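Alpha/beta hydrolase fold protein (Nakamurella multipartita, PDB 4Y7D) probably acts as a hydrolase of the alpha/beta hydrolase fold, although its natural substrate is not established. Local coordinates at residues Gly108-Leu116 with Leu127-His135; Thr242-Val253 with Ser268-His278. All coordinates share one frame; numbering follows the deposited sequence.

In the fold
Contact 1 and contact 2 share one sheet, their centres about 13 Å apart. Strand 124-130 of contact 1 lies beside strand 242-247 of contact 2, and probable hydrogen bonds from Ser129 N to Leu243 O (2.9 Å) and from Ala131 N to Val245 O (2.8 Å) join them. Ala131 also packs against the second contact: its CB lies 3.3 Å from Asp250 OD2, and Ala131 O lies 3.4 Å from His278 CE1. Ser107, directly before Gly108, bonds through OG to His278 NE2, completing a Ser-His-Asp arrangement consistent with the catalytic triad of this fold. The sodium ion, bound at Ala176 and Gly179, is about 8 Å from the Thr277 side chain.

Contact 1. Residues Gly108-Leu116 with Leu127-His135; sequences GGGPSSYRL and LVSVAAVSH
Tyr114 and Ser129 lie at the heart of a buried helix-on-sheet contact, in which the start of helix 110-119 packs on strand 124-130 and the loop after it. Strand 101-106, helix 110-119 and strand 124-130 form a beta-alpha-beta unit of the alpha/beta hydrolase fold. Ser129 OG donates to Tyr114 OH at 2.7 Å; with OG anti to the backbone N (chi1 -179°), the serine hydroxyl extends to the end of the ring. Water 1 also meets that phenol oxygen, at 2.6 Å from Tyr114 OH and in the ring plane, and donates to Ala132 O. A polar group within the core is thus held by two partners. Around the ring, Val133 O sits at the edge, 3.7 Å from Tyr114 CE2, while Leu127 crosses the tyrosine at about a right angle and brings its CD2 within 4.0 Å of Tyr114 CD1. Ser134 adds its CB beside CE2, its OG being bonded to Phe257 O, and the loop residues Leu235 and Ile238 also touch the tyrosine side chain. Nearer the beginning of the helix the backbones approach closely. Gly110 CA lies 3.8 Å from Ala132 CB, and a CB on Gly110 would clash with both this methyl and Val133 O, so the close approach leaves no room for a side chain at Gly110. Pro111, with no N-H to offer, meets the same carbonyl through carbon: its CD lies 3.2 Å from Val133 O and 3.9 Å from Val133 CB.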
loop_
_atom_site.group_PDB
_atom_site.type_symbol
_atom_site.label_atom_id
_atom_site.label_comp_id
_atom_site.label_asym_id
_atom_site.label_seq_id
_atom_site.Cartn_x
_atom_site.Cartn_y
_atom_site.Cartn_z
ATOM N N GLY A 108 0.201 3.777 4.188
ATOM C CA GLY A 108 -0.394 3.390 5.463
ATOM C C GLY A 108 -0.473 1.885 5.736
ATOM O O GLY A 108 -0.761 1.500 6.844
ATOM N N GLY A 109 -0.105 1.037 4.780
ATOM C CA GLY A 109 0.092 -0.386 5.085
ATOM C C GLY A 109 1.385 -0.719 5.853
ATOM O O GLY A 109 1.583 -1.839 6.314
ATOM N N GLY A 110 2.288 0.246 5.910
ATOM C CA GLY A 110 3.550 0.073 6.596
ATOM C C GLY A 110 3.475 -0.360 8.033
ATOM O O GLY A 110 4.092 -1.338 8.401
ATOM N N PRO A 111 2.734 0.396 8.877
ATOM C CA PRO A 111 2.874 0.045 10.264
ATOM C C PRO A 111 2.537 -1.374 10.662
ATOM O O PRO A 111 3.286 -1.996 11.407
ATOM C CB PRO A 111 2.004 1.102 10.979
ATOM C CG PRO A 111 2.137 2.303 10.109
ATOM C CD PRO A 111 2.142 1.745 8.715
ATOM N N SER A 112 1.413 -1.886 10.184
ATOM C CA SER A 112 0.975 -3.233 10.509
ATOM C C SER A 112 1.927 -4.265 9.845
ATOM O O SER A 112 2.183 -5.322 10.420
ATOM C CB SER A 112 -0.449 -3.453 10.042
ATOM O OG SER A 112 -0.661 -3.277 8.641
ATOM N N SER A 113 2.455 -3.934 8.695
ATOM C CA SER A 113 3.380 -4.871 7.992
ATOM C C SER A 113 4.718 -4.928 8.742
ATOM O O SER A 113 5.295 -6.038 8.942
ATOM C CB SER A 113 3.577 -4.442 6.560
ATOM O OG SER A 113 2.350 -4.436 5.830
ATOM N N TYR A 114 5.259 -3.752 9.117
ATOM C CA TYR A 114 6.449 -3.718 9.928
ATOM C C TYR A 114 6.247 -4.472 11.245
ATOM O O TYR A 114 7.154 -5.240 11.660
ATOM C CB TYR A 114 6.937 -2.323 10.203
ATOM C CG TYR A 114 7.549 -1.613 9.020
ATOM C CD1 TYR A 114 8.579 -2.209 8.252
ATOM C CD2 TYR A 114 7.094 -0.367 8.634
ATOM C CE1 TYR A 114 9.173 -1.541 7.217
ATOM C CE2 TYR A 114 7.688 0.334 7.579
ATOM C CZ TYR A 114 8.710 -0.262 6.852
ATOM O OH TYR A 114 9.303 0.401 5.818
ATOM N N ARG A 115 5.110 -4.296 11.900
ATOM C CA ARG A 115 4.866 -5.061 13.128
ATOM C C ARG A 115 4.847 -6.597 12.915
ATOM O O ARG A 115 5.285 -7.372 13.786
ATOM C CB ARG A 115 3.592 -4.610 13.844
ATOM C CG ARG A 115 3.661 -3.224 14.495
ATOM C CD ARG A 115 4.873 -3.047 15.411
ATOM N NE ARG A 115 4.747 -3.910 16.583
ATOM C CZ ARG A 115 5.740 -4.268 17.374
ATOM N NH1 ARG A 115 7.013 -3.965 17.083
ATOM N NH2 ARG A 115 5.452 -5.022 18.432
ATOM N N LEU A 116 4.282 -7.024 11.799
ATOM C CA LEU A 116 4.251 -8.443 11.473
ATOM C C LEU A 116 5.689 -8.948 11.309
ATOM O O LEU A 116 6.085 -9.964 11.888
ATOM C CB LEU A 116 3.462 -8.668 10.184
ATOM C CG LEU A 116 3.320 -10.140 9.762
ATOM C CD1 LEU A 116 2.505 -10.948 10.785
ATOM C CD2 LEU A 116 2.701 -10.266 8.397
ATOM N N LEU A 127 10.214 -8.860 2.721
ATOM C CA LEU A 127 9.423 -7.661 2.860
ATOM C C LEU A 127 9.784 -6.666 1.747
ATOM O O LEU A 127 10.926 -6.298 1.610
ATOM C CB LEU A 127 9.672 -7.034 4.248
ATOM C CG LEU A 127 8.956 -5.702 4.593
ATOM C CD1 LEU A 127 7.439 -5.830 4.477
ATOM C CD2 LEU A 127 9.423 -5.345 5.980
ATOM N N VAL A 128 8.782 -6.210 1.009
ATOM C CA VAL A 128 8.914 -5.075 0.114
ATOM C C VAL A 128 8.033 -3.957 0.638
ATOM O O VAL A 128 6.799 -4.114 0.728
ATOM C CB VAL A 128 8.530 -5.441 -1.308
ATOM C CG1 VAL A 128 8.619 -4.237 -2.243
ATOM C CG2 VAL A 128 9.455 -6.557 -1.800
ATOM N N SER A 129 8.684 -2.856 0.987
ATOM C CA SER A 129 8.029 -1.758 1.673
ATOM C C SER A 129 8.156 -0.492 0.840
ATOM O O SER A 129 9.232 0.128 0.737
ATOM C CB SER A 129 8.615 -1.596 3.029
ATOM O OG SER A 129 7.987 -0.554 3.702
ATOM N N VAL A 130 7.032 -0.085 0.263
ATOM C CA VAL A 130 7.006 1.018 -0.718
ATOM C C VAL A 130 6.481 2.259 -0.004
ATOM O O VAL A 130 5.352 2.247 0.498
ATOM C CB VAL A 130 6.091 0.652 -1.877
ATOM C CG1 VAL A 130 6.108 1.722 -2.973
ATOM C CG2 VAL A 130 6.546 -0.701 -2.457
ATOM N N ALA A 131 7.300 3.317 0.018
ATOM C CA ALA A 131 6.913 4.620 0.588
ATOM C C ALA A 131 6.005 4.435 1.794
ATOM O O ALA A 131 4.884 4.962 1.840
ATOM C CB ALA A 131 6.257 5.482 -0.473
ATOM N N ALA A 132 6.504 3.704 2.789
ATOM C CA ALA A 132 5.677 3.210 3.885
ATOM C C ALA A 132 5.897 3.997 5.156
ATOM O O ALA A 132 7.035 4.331 5.531
ATOM C CB ALA A 132 5.937 1.733 4.133
ATOM N N VAL A 133 4.803 4.230 5.870
ATOM C CA VAL A 133 4.893 4.848 7.158
ATOM C C VAL A 133 5.631 3.923 8.149
ATOM O O VAL A 133 5.166 2.841 8.466
ATOM C CB VAL A 133 3.505 5.240 7.691
ATOM C CG1 VAL A 133 3.587 5.778 9.111
ATOM C CG2 VAL A 133 2.839 6.285 6.798
ATOM N N SER A 134 6.732 4.430 8.679
ATOM C CA SER A 134 7.698 3.633 9.465
ATOM C C SER A 134 7.891 4.176 10.877
ATOM O O SER A 134 8.640 3.572 11.693
ATOM C CB SER A 134 9.037 3.570 8.731
ATOM O OG SER A 134 9.555 4.888 8.530
ATOM N N HIS A 135 7.214 5.292 11.191
ATOM C CA HIS A 135 7.265 5.864 12.515
ATOM C C HIS A 135 6.090 6.810 12.646
ATOM O O HIS A 135 5.249 6.846 11.768
ATOM C CB HIS A 135 8.622 6.528 12.849
ATOM C CG HIS A 135 8.995 7.720 11.993
ATOM N ND1 HIS A 135 8.311 8.917 12.029
ATOM C CD2 HIS A 135 10.026 7.906 11.125
ATOM C CE1 HIS A 135 8.901 9.784 11.209
ATOM N NE2 HIS A 135 9.928 9.179 10.633
HETATM O O HOH W 1 9.309 2.926 5.206
#

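Contact 2. Residues Thr242-Val253 with Ser268-His278; sequences TLVVSGTADSDV and SELVHLDAGTH
His278 meets Asp250 at its ring edge and Asp252 over one face. Asp250 holds its CG opposite the backbone N (chi1 -165°), which carries the carboxylate to that edge. There His278 ND1 donates to the syn lone pair of Asp250 OD2 at 2.8 Å, with an N-H...O angle of 166° and the oxygen near the ring plane. The Asp252 carboxylate is turned only 27° from the ring and stacked on it, and Asp252 CB makes a CH-pi contact 3.7 Å from the His278 ring centroid. His278 NE2 is bonded to Ser107 OG. Asp250 OD1 accepts from Asp252 N, closing an Asx turn, and from Val253 N, which extends it to an Asx motif. With an alanine at Asp250, His278 ND1 would probably lose its acceptor and the ring one of the bonds fixing its rotation, while the two amides would lose their shared oxygen. These loops follow parallel strands 242-247 and 269-273 of the alpha/beta hydrolase sheet, joined through helix 255-264 and paired by bonds such as Val244 N to Glu269 O and Val271 N to Val244 O. On one sheet face Leu243 CD1 touches Val271 CG2 at 3.6 Å.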
loop_
_atom_site.group_PDB
_atom_site.type_symbol
_atom_site.label_atom_id
_atom_site.label_comp_id
_atom_site.label_asym_id
_atom_site.label_seq_id
_atom_site.Cartn_x
_atom_site.Cartn_y
_atom_site.Cartn_z
ATOM N N THR A 242 14.772 -7.435 2.851
ATOM C CA THR A 242 13.875 -6.267 2.795
ATOM C C THR A 242 14.327 -5.313 1.736
ATOM O O THR A 242 15.533 -4.989 1.661
ATOM C CB THR A 242 13.758 -5.541 4.163
ATOM O OG1 THR A 242 13.123 -6.375 5.143
ATOM C CG2 THR A 242 12.904 -4.279 4.047
ATOM N N LEU A 243 13.375 -4.898 0.887
ATOM C CA LEU A 243 13.577 -3.903 -0.137
ATOM C C LEU A 243 12.679 -2.749 0.242
ATOM O O LEU A 243 11.486 -2.936 0.372
ATOM C CB LEU A 243 13.225 -4.458 -1.515
ATOM C CG LEU A 243 13.066 -3.504 -2.675
ATOM C CD1 LEU A 243 14.366 -2.765 -2.942
ATOM C CD2 LEU A 243 12.595 -4.280 -3.919
ATOM N N VAL A 244 13.267 -1.564 0.379
ATOM C CA VAL A 244 12.567 -0.319 0.706
ATOM C C VAL A 244 12.651 0.582 -0.545
ATOM O O VAL A 244 13.743 0.763 -1.075
ATOM C CB VAL A 244 13.248 0.366 1.870
ATOM C CG1 VAL A 244 12.446 1.584 2.295
ATOM C CG2 VAL A 244 13.405 -0.597 3.054
ATOM N N VAL A 245 11.520 1.090 -1.008
ATOM C CA VAL A 245 11.432 1.855 -2.266
ATOM C C VAL A 245 10.841 3.226 -1.993
ATOM O O VAL A 245 9.727 3.315 -1.445
ATOM C CB VAL A 245 10.581 1.141 -3.322
ATOM C CG1 VAL A 245 10.571 1.916 -4.638
ATOM C CG2 VAL A 245 11.051 -0.284 -3.534
ATOM N N SER A 246 11.566 4.274 -2.427
ATOM C CA SER A 246 11.134 5.648 -2.250
ATOM C C SER A 246 11.298 6.481 -3.525
ATOM O O SER A 246 12.322 6.513 -4.151
ATOM C CB SER A 246 11.909 6.318 -1.104
ATOM O OG SER A 246 11.579 7.694 -0.979
ATOM N N GLY A 247 10.248 7.191 -3.885
ATOM C CA GLY A 247 10.316 8.204 -4.929
ATOM C C GLY A 247 10.777 9.506 -4.323
ATOM O O GLY A 247 10.236 9.958 -3.292
ATOM N N THR A 248 11.770 10.153 -4.954
ATOM C CA THR A 248 12.398 11.301 -4.300
ATOM C C THR A 248 11.500 12.536 -4.206
ATOM O O THR A 248 11.780 13.429 -3.396
ATOM C CB THR A 248 13.718 11.721 -4.976
ATOM O OG1 THR A 248 13.471 12.331 -6.259
ATOM C CG2 THR A 248 14.665 10.564 -5.046
ATOM N N ALA A 249 10.453 12.578 -5.018
ATOM C CA ALA A 249 9.520 13.698 -5.034
ATOM C C ALA A 249 8.202 13.377 -4.306
ATOM O O ALA A 249 7.260 14.143 -4.436
ATOM C CB ALA A 249 9.223 14.089 -6.442
ATOM N N ASP A 250 8.184 12.344 -3.477
ATOM C CA ASP A 250 6.957 11.896 -2.806
ATOM C C ASP A 250 6.537 12.995 -1.832
ATOM O O ASP A 250 7.317 13.353 -0.933
ATOM C CB ASP A 250 7.248 10.613 -2.043
ATOM C CG ASP A 250 6.026 9.872 -1.606
ATOM O OD1 ASP A 250 4.970 10.472 -1.286
ATOM O OD2 ASP A 250 6.140 8.633 -1.565
ATOM N N SER A 251 5.304 13.484 -1.981
ATOM C CA SER A 251 4.782 14.508 -1.084
ATOM C C SER A 251 3.776 13.926 -0.084
ATOM O O SER A 251 3.187 14.678 0.695
ATOM C CB SER A 251 4.085 15.585 -1.911
ATOM O OG SER A 251 2.969 15.025 -2.595
ATOM N N ASP A 252 3.561 12.631 -0.136
ATOM C CA ASP A 252 2.548 11.976 0.684
ATOM C C ASP A 252 3.231 11.307 1.898
ATOM O O ASP A 252 2.945 11.643 3.065
ATOM C CB ASP A 252 1.844 10.945 -0.209
ATOM C CG ASP A 252 0.533 10.432 0.382
ATOM O OD1 ASP A 252 0.497 10.288 1.614
ATOM O OD2 ASP A 252 -0.429 10.150 -0.393
ATOM N N VAL A 253 4.171 10.397 1.631
ATOM C CA VAL A 253 5.013 9.827 2.687
ATOM C C VAL A 253 6.438 10.272 2.410
ATOM O O VAL A 253 7.058 9.862 1.390
ATOM C CB VAL A 253 4.895 8.290 2.733
ATOM C CG1 VAL A 253 5.895 7.668 3.712
ATOM C CG2 VAL A 253 3.473 7.911 3.108
ATOM N N SER A 268 18.953 -4.509 4.728
ATOM C CA SER A 268 17.966 -3.978 3.775
ATOM C C SER A 268 18.615 -3.225 2.657
ATOM O O SER A 268 19.763 -2.764 2.759
ATOM C CB SER A 268 16.891 -3.105 4.494
ATOM O OG SER A 268 17.464 -1.905 4.913
ATOM N N GLU A 269 17.902 -3.161 1.551
ATOM C CA GLU A 269 18.280 -2.407 0.372
ATOM C C GLU A 269 17.299 -1.248 0.191
ATOM O O GLU A 269 16.082 -1.461 0.296
ATOM C CB GLU A 269 18.172 -3.273 -0.869
ATOM C CG GLU A 269 18.992 -4.530 -0.842
ATOM C CD GLU A 269 18.824 -5.306 -2.135
ATOM O OE1 GLU A 269 17.742 -5.258 -2.807
ATOM O OE2 GLU A 269 19.792 -5.963 -2.492
ATOM N N LEU A 270 17.816 -0.065 -0.089
ATOM C CA LEU A 270 17.005 1.115 -0.358
ATOM C C LEU A 270 17.168 1.501 -1.822
ATOM O O LEU A 270 18.287 1.657 -2.311
ATOM C CB LEU A 270 17.481 2.277 0.526
ATOM C CG LEU A 270 16.752 3.608 0.401
ATOM C CD1 LEU A 270 15.245 3.525 0.636
ATOM C CD2 LEU A 270 17.424 4.535 1.409
ATOM N N VAL A 271 16.044 1.647 -2.522
ATOM C CA VAL A 271 16.026 2.069 -3.913
ATOM C C VAL A 271 15.263 3.399 -4.033
ATOM O O VAL A 271 14.069 3.498 -3.682
ATOM C CB VAL A 271 15.371 0.972 -4.796
ATOM C CG1 VAL A 271 15.109 1.467 -6.186
ATOM C CG2 VAL A 271 16.236 -0.275 -4.801
ATOM N N HIS A 272 15.950 4.409 -4.549
ATOM C CA HIS A 272 15.378 5.699 -4.850
ATOM C C HIS A 272 14.965 5.782 -6.332
ATOM O O HIS A 272 15.706 5.358 -7.223
ATOM C CB HIS A 272 16.412 6.804 -4.594
ATOM C CG HIS A 272 16.931 6.833 -3.207
ATOM N ND1 HIS A 272 16.212 7.357 -2.142
ATOM C CD2 HIS A 272 18.106 6.400 -2.691
ATOM C CE1 HIS A 272 16.932 7.248 -1.046
ATOM N NE2 HIS A 272 18.077 6.660 -1.351
ATOM N N LEU A 273 13.812 6.389 -6.592
ATOM C CA LEU A 273 13.357 6.647 -7.926
ATOM C C LEU A 273 13.320 8.180 -8.034
ATOM O O LEU A 273 12.501 8.840 -7.386
ATOM C CB LEU A 273 11.992 5.991 -8.137
ATOM C CG LEU A 273 12.036 4.466 -8.310
ATOM C CD1 LEU A 273 10.674 3.869 -8.155
ATOM C CD2 LEU A 273 12.662 4.062 -9.652
ATOM N N ASP A 274 14.264 8.713 -8.793
ATOM C CA ASP A 274 14.461 10.131 -8.936
ATOM C C ASP A 274 13.222 10.772 -9.574
ATOM O O ASP A 274 12.763 10.342 -10.619
ATOM C CB ASP A 274 15.668 10.412 -9.816
ATOM C CG ASP A 274 17.013 10.269 -9.102
ATOM O OD1 ASP A 274 17.049 10.290 -7.855
ATOM O OD2 ASP A 274 18.046 10.262 -9.852
ATOM N N ALA A 275 12.704 11.806 -8.944
ATOM C CA ALA A 275 11.508 12.511 -9.413
ATOM C C ALA A 275 10.283 11.596 -9.332
ATOM O O ALA A 275 9.286 11.791 -10.018
ATOM C CB ALA A 275 11.713 13.110 -10.815
ATOM N N GLY A 276 10.323 10.616 -8.454
ATOM C CA GLY A 276 9.169 9.736 -8.254
ATOM C C GLY A 276 8.170 10.326 -7.277
ATOM O O GLY A 276 8.543 10.855 -6.243
ATOM N N THR A 277 6.900 10.192 -7.613
ATOM C CA THR A 277 5.777 10.539 -6.728
ATOM C C THR A 277 5.495 9.380 -5.761
ATOM O O THR A 277 6.203 8.389 -5.739
ATOM C CB THR A 277 4.486 10.780 -7.561
ATOM O OG1 THR A 277 4.059 9.546 -8.167
ATOM C CG2 THR A 277 4.696 11.797 -8.590
ATOM N N HIS A 278 4.446 9.503 -4.968
ATOM C CA HIS A 278 4.013 8.408 -4.103
ATOM C C HIS A 278 3.689 7.106 -4.868
ATOM O O HIS A 278 3.787 6.016 -4.300
ATOM C CB HIS A 278 2.811 8.854 -3.262
ATOM C CG HIS A 278 2.557 8.000 -2.069
ATOM N ND1 HIS A 278 3.559 7.630 -1.179
ATOM C CD2 HIS A 278 1.401 7.529 -1.554
ATOM C CE1 HIS A 278 3.022 6.957 -0.180
ATOM N NE2 HIS A 278 1.714 6.879 -0.389
HETATM O O HOH W 2 13.888 8.869 -1.855
HETATM O O HOH W 3 7.339 7.104 -3.493
HETATM O O HOH W 4 16.273 12.839 -7.179
#